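Local coordinates for oxidoreductase, Gfo/Idh/MocA family (Vibrio cholerae, PDB 1XEA), which probably works as an NAD(P)-dependent oxidoreductase of the Gfo/Idh/MocA family, binding its nucleotide on a Rossmann-fold domain, its substrate not being known, at residues Leu133-Gln138 with Gly142-Leu147; Val202-Gln205 with Leu210-Ala213. All blocks are in the same frame, centred on the assembly; numbering follows the deposited sequence.

Interaction 1 (Leu133-Gln138 with Gly142-Leu147)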
loop_
_atom_site.group_PDB
_atom_site.type_symbol
_atom_site.label_atom_id
_atom_site.label_comp_id
_atom_site.label_asym_id
_atom_site.label_seq_id
_atom_site.Cartn_x
_atom_site.Cartn_y
_atom_site.Cartn_z
ATOM N N LEU A 133 2.107 -19.379 -8.764
ATOM C CA LEU A 133 1.458 -20.565 -8.199
ATOM C C LEU A 133 1.257 -21.647 -9.265
ATOM O O LEU A 133 0.284 -21.611 -10.017
ATOM C CB LEU A 133 0.116 -20.156 -7.595
ATOM C CG LEU A 133 0.163 -18.870 -6.771
ATOM C CD1 LEU A 133 -1.249 -18.452 -6.409
ATOM C CD2 LEU A 133 1.011 -19.080 -5.534
ATOM N N SER A 134 2.173 -22.614 -9.315
ATOM C CA SER A 134 2.106 -23.691 -10.309
ATOM C C SER A 134 0.831 -24.526 -10.204
ATOM O O SER A 134 0.314 -25.017 -11.209
ATOM C CB SER A 134 3.342 -24.597 -10.203
ATOM O OG SER A 134 3.547 -25.086 -8.886
ATOM N N GLU A 135 0.337 -24.684 -8.981
ATOM C CA GLU A 135 -0.880 -25.428 -8.750
ATOM C C GLU A 135 -2.014 -24.861 -9.621
ATOM O O GLU A 135 -2.884 -25.601 -10.064
ATOM C CB GLU A 135 -1.278 -25.364 -7.276
ATOM C CG GLU A 135 -0.471 -26.257 -6.318
ATOM C CD GLU A 135 0.978 -25.813 -6.098
ATOM O OE1 GLU A 135 1.281 -24.602 -6.213
ATOM O OE2 GLU A 135 1.815 -26.690 -5.786
ATOM N N LEU A 136 -2.026 -23.560 -9.874
ATOM C CA LEU A 136 -3.089 -23.039 -10.707
ATOM C C LEU A 136 -2.824 -23.355 -12.159
ATOM O O LEU A 136 -3.742 -23.703 -12.905
ATOM C CB LEU A 136 -3.266 -21.531 -10.533
ATOM C CG LEU A 136 -4.012 -21.120 -9.266
ATOM C CD1 LEU A 136 -4.187 -19.628 -9.269
ATOM C CD2 LEU A 136 -5.358 -21.818 -9.178
ATOM N N ALA A 137 -1.569 -23.244 -12.570
ATOM C CA ALA A 137 -1.218 -23.527 -13.962
ATOM C C ALA A 137 -1.535 -24.975 -14.308
ATOM O O ALA A 137 -2.212 -25.245 -15.295
ATOM C CB ALA A 137 0.260 -23.254 -14.195
ATOM N N GLN A 138 -1.049 -25.892 -13.478
ATOM C CA GLN A 138 -1.263 -27.310 -13.691
ATOM C C GLN A 138 -2.650 -27.793 -13.291
ATOM O O GLN A 138 -3.035 -28.920 -13.600
ATOM C CB GLN A 138 -0.218 -28.094 -12.930
ATOM C CG GLN A 138 1.182 -27.841 -13.398
ATOM C CD GLN A 138 2.195 -28.416 -12.420
ATOM O OE1 GLN A 138 2.281 -27.975 -11.260
ATOM N NE2 GLN A 138 2.960 -29.418 -12.871
ATOM N N GLY A 142 -1.480 -29.625 -5.329
ATOM C CA GLY A 142 -0.065 -29.666 -5.004
ATOM C C GLY A 142 0.314 -29.431 -3.551
ATOM O O GLY A 142 -0.108 -30.152 -2.645
ATOM N N ALA A 143 1.122 -28.407 -3.322
ATOM C CA ALA A 143 1.553 -28.098 -1.971
ATOM C C ALA A 143 0.641 -27.077 -1.298
ATOM O O ALA A 143 0.848 -26.722 -0.138
ATOM C CB ALA A 143 2.986 -27.588 -1.994
ATOM N N LEU A 144 -0.367 -26.606 -2.024
ATOM C CA LEU A 144 -1.296 -25.612 -1.487
ATOM C C LEU A 144 -1.958 -26.036 -0.183
ATOM O O LEU A 144 -2.664 -27.039 -0.140
ATOM C CB LEU A 144 -2.390 -25.294 -2.512
ATOM C CG LEU A 144 -2.072 -24.243 -3.572
ATOM C CD1 LEU A 144 -3.268 -24.071 -4.507
ATOM C CD2 LEU A 144 -1.734 -22.928 -2.896
ATOM N N ARG A 145 -1.730 -25.274 0.881
ATOM C CA ARG A 145 -2.350 -25.589 2.160
ATOM C C ARG A 145 -3.690 -24.872 2.246
ATOM O O ARG A 145 -4.525 -25.191 3.087
ATOM C CB ARG A 145 -1.452 -25.175 3.327
ATOM C CG ARG A 145 -0.157 -25.956 3.401
ATOM C CD ARG A 145 -0.422 -27.435 3.629
ATOM N NE ARG A 145 0.736 -28.265 3.290
ATOM C CZ ARG A 145 0.755 -29.163 2.306
ATOM N NH1 ARG A 145 -0.330 -29.348 1.560
ATOM N NH2 ARG A 145 1.857 -29.874 2.071
ATOM N N SER A 146 -3.885 -23.901 1.362
ATOM C CA SER A 146 -5.130 -23.147 1.311
ATOM C C SER A 146 -5.119 -22.197 0.110
ATOM O O SER A 146 -4.060 -21.779 -0.363
ATOM C CB SER A 146 -5.344 -22.369 2.622
ATOM O OG SER A 146 -4.939 -21.013 2.513
ATOM N N LEU A 147 -6.305 -21.887 -0.392
ATOM C CA LEU A 147 -6.462 -20.986 -1.522
ATOM C C LEU A 147 -7.835 -20.330 -1.387
ATOM O O LEU A 147 -8.857 -21.017 -1.373
ATOM C CB LEU A 147 -6.370 -21.750 -2.850
ATOM C CG LEU A 147 -6.663 -20.940 -4.124
ATOM C CD1 LEU A 147 -5.575 -19.907 -4.336
ATOM C CD2 LEU A 147 -6.776 -21.859 -5.323
#
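Glu135, on the short helix 134-138, reaches with its carboxylate to the backbone of the loop at Gly142 and Ala143. Ala143 N donates to Glu135 OE2 at 3.1 Å in a nearly straight bond (172°), though the N-H meets the oxygen from above the carboxylate plane, 48° out of it. A bend at chi2 (70°) brings the carboxylate alongside Gly142 and Ala143. Its other oxygen, OE1, is hydrogen-bonded to the hydroxyl of Tyr230 on strand 223-230, so the two oxygens tie the helix to two separate elements; a bound nickel ion lies about 4 Å from the nearest atom of this side chain. Helix and loop precede strand 146-152, an inner strand of the large mixed sheet that, beside the Rossmann domain, makes up the second domain usual in this family.

Apolar contacts take over further along. The methylene CB of Glu135 sits 3.6 Å from Leu144 CD1, and its CG is 3.8 Å from Leu144 CG. Leu136 and Leu147 meet obliquely through one methyl each, CD2 to CD2 at 4.1 Å, while Leu177 touches Leu136, Leu144 and Leu147 alike.

Interaction 2 (Val202-Gln205 with Leu210-Ala213); sequences VQWQ and LLHA
The indole of Trp204 carries Leu211 on one face: Leu211 CB stands 4.0 Å from the centroid of the six-membered ring, 15° off its normal, a CH-pi contact, and Leu211 CD1 adds a touch to Trp204 CZ2 at 3.6 Å. The His212 ring is covered on one face by Gln203, whose CB makes a CH-pi contact and whose amide NE2 lies 3.4 Å from His212 ND1; at the ring edge, near its plane, Val202 O approaches His212 CD2. Amide and imidazole planes are 59° apart. These pairs belong to the beta hairpin of strands 196-206 and 209-216, neighbours in the large mixed sheet.

Val202-Ala213 and Trp204-Leu211 are hydrogen-bonded pairs; Gln203-His212 and Gln205-Leu210 are non-hydrogen-bonded pairs on the other face, where Gln203, Gln205 and Leu210 pack against a second subunit. On the face of Trp204, helix 160-175 covers Val202, Leu211 and Ala213. With chi1 at 70°, Trp204 CG sits between its backbone N and carbonyl carbon, which lays the indole over Leu211, and Trp204 NE1 is hydrogen-bonded to Ser178 OG. Leu210 crosses Gln203 obliquely, its CD1 3.8 Å from Gln203 OE1. At the Trp204-Leu211 pair, Leu211 N donates to Trp204 O at 2.9 Å.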
loop_
_atom_site.group_PDB
_atom_site.type_symbol
_atom_site.label_atom_id
_atom_site.label_comp_id
_atom_site.label_asym_id
_atom_site.label_seq_id
_atom_site.Cartn_x
_atom_site.Cartn_y
_atom_site.Cartn_z
ATOM N N VAL A 202 -18.643 -20.481 -0.229
ATOM C CA VAL A 202 -18.480 -21.923 -0.301
ATOM C C VAL A 202 -17.049 -22.292 0.031
ATOM O O VAL A 202 -16.104 -21.806 -0.589
ATOM C CB VAL A 202 -18.821 -22.457 -1.694
ATOM C CG1 VAL A 202 -18.506 -23.943 -1.768
ATOM C CG2 VAL A 202 -20.285 -22.206 -1.995
ATOM N N GLN A 203 -16.902 -23.178 1.005
ATOM C CA GLN A 203 -15.593 -23.608 1.458
ATOM C C GLN A 203 -15.583 -25.092 1.836
ATOM O O GLN A 203 -16.494 -25.576 2.506
ATOM C CB GLN A 203 -15.191 -22.736 2.654
ATOM C CG GLN A 203 -14.358 -23.436 3.701
ATOM C CD GLN A 203 -13.890 -22.508 4.807
ATOM O OE1 GLN A 203 -13.427 -22.970 5.850
ATOM N NE2 GLN A 203 -13.995 -21.195 4.585
ATOM N N TRP A 204 -14.553 -25.811 1.400
ATOM C CA TRP A 204 -14.422 -27.229 1.723
ATOM C C TRP A 204 -12.947 -27.614 1.772
ATOM O O TRP A 204 -12.081 -26.868 1.307
ATOM C CB TRP A 204 -15.128 -28.086 0.684
ATOM C CG TRP A 204 -14.455 -28.103 -0.640
ATOM C CD1 TRP A 204 -13.615 -29.068 -1.127
ATOM C CD2 TRP A 204 -14.635 -27.155 -1.693
ATOM N NE1 TRP A 204 -13.266 -28.778 -2.429
ATOM C CE2 TRP A 204 -13.874 -27.607 -2.797
ATOM C CE3 TRP A 204 -15.354 -25.955 -1.802
ATOM C CZ2 TRP A 204 -13.841 -26.917 -4.013
ATOM C CZ3 TRP A 204 -15.320 -25.266 -3.005
ATOM C CH2 TRP A 204 -14.560 -25.747 -4.095
ATOM N N GLN A 205 -12.659 -28.786 2.324
ATOM C CA GLN A 205 -11.281 -29.234 2.424
ATOM C C GLN A 205 -11.022 -30.566 1.707
ATOM O O GLN A 205 -11.722 -31.547 1.936
ATOM C CB GLN A 205 -10.893 -29.315 3.906
ATOM C CG GLN A 205 -9.476 -29.792 4.162
ATOM C CD GLN A 205 -8.782 -29.036 5.290
ATOM O OE1 GLN A 205 -9.408 -28.633 6.275
ATOM N NE2 GLN A 205 -7.473 -28.858 5.156
ATOM N N LEU A 210 -7.281 -26.408 1.786
ATOM C CA LEU A 210 -8.570 -25.821 2.073
ATOM C C LEU A 210 -8.902 -24.841 0.957
ATOM O O LEU A 210 -8.175 -23.868 0.734
ATOM C CB LEU A 210 -8.540 -25.112 3.424
ATOM C CG LEU A 210 -9.805 -24.339 3.830
ATOM C CD1 LEU A 210 -10.945 -25.276 4.196
ATOM C CD2 LEU A 210 -9.457 -23.450 5.012
ATOM N N LEU A 211 -9.994 -25.126 0.247
ATOM C CA LEU A 211 -10.462 -24.307 -0.872
ATOM C C LEU A 211 -11.593 -23.395 -0.409
ATOM O O LEU A 211 -12.409 -23.788 0.422
ATOM C CB LEU A 211 -10.923 -25.224 -2.007
ATOM C CG LEU A 211 -9.839 -26.220 -2.429
ATOM C CD1 LEU A 211 -10.273 -27.034 -3.638
ATOM C CD2 LEU A 211 -8.579 -25.448 -2.751
ATOM N N HIS A 212 -11.645 -22.179 -0.942
ATOM C CA HIS A 212 -12.670 -21.226 -0.520
ATOM C C HIS A 212 -13.038 -20.204 -1.589
ATOM O O HIS A 212 -12.178 -19.481 -2.098
ATOM C CB HIS A 212 -12.192 -20.498 0.742
ATOM C CG HIS A 212 -13.210 -19.576 1.348
ATOM N ND1 HIS A 212 -12.924 -18.761 2.424
ATOM C CD2 HIS A 212 -14.510 -19.347 1.042
ATOM C CE1 HIS A 212 -14.003 -18.072 2.755
ATOM N NE2 HIS A 212 -14.978 -18.410 1.930
ATOM N N ALA A 213 -14.326 -20.148 -1.915
ATOM C CA ALA A 213 -14.843 -19.206 -2.904
ATOM C C ALA A 213 -15.771 -18.272 -2.147
ATOM O O ALA A 213 -16.707 -18.713 -1.491
ATOM C CB ALA A 213 -15.596 -19.939 -4.003
#

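How the interactions relate
Interactions 1 and 2 meet in one sheet, since strands 146-152 and 209-216 run side by side in it: Leu147 N lies 2.9 Å from Leu210 O, probably a hydrogen bond, and Leu210 N probably bonds to Arg145 O. Their centres lie about 14 Å apart. Both contacts are largely buried, but 133-138 with 142-147 has an exposed margin at Gly142 and Ala143, whereas in 202-205 with 210-213 only Gln205 is partly exposed. The first joins a helix to a loop and strand start through one side-chain-to-backbone bond plus aliphatic packing of Glu135 and leucines; the second is regular strand pairing, a ladder of backbone bonds with CH-pi contacts added.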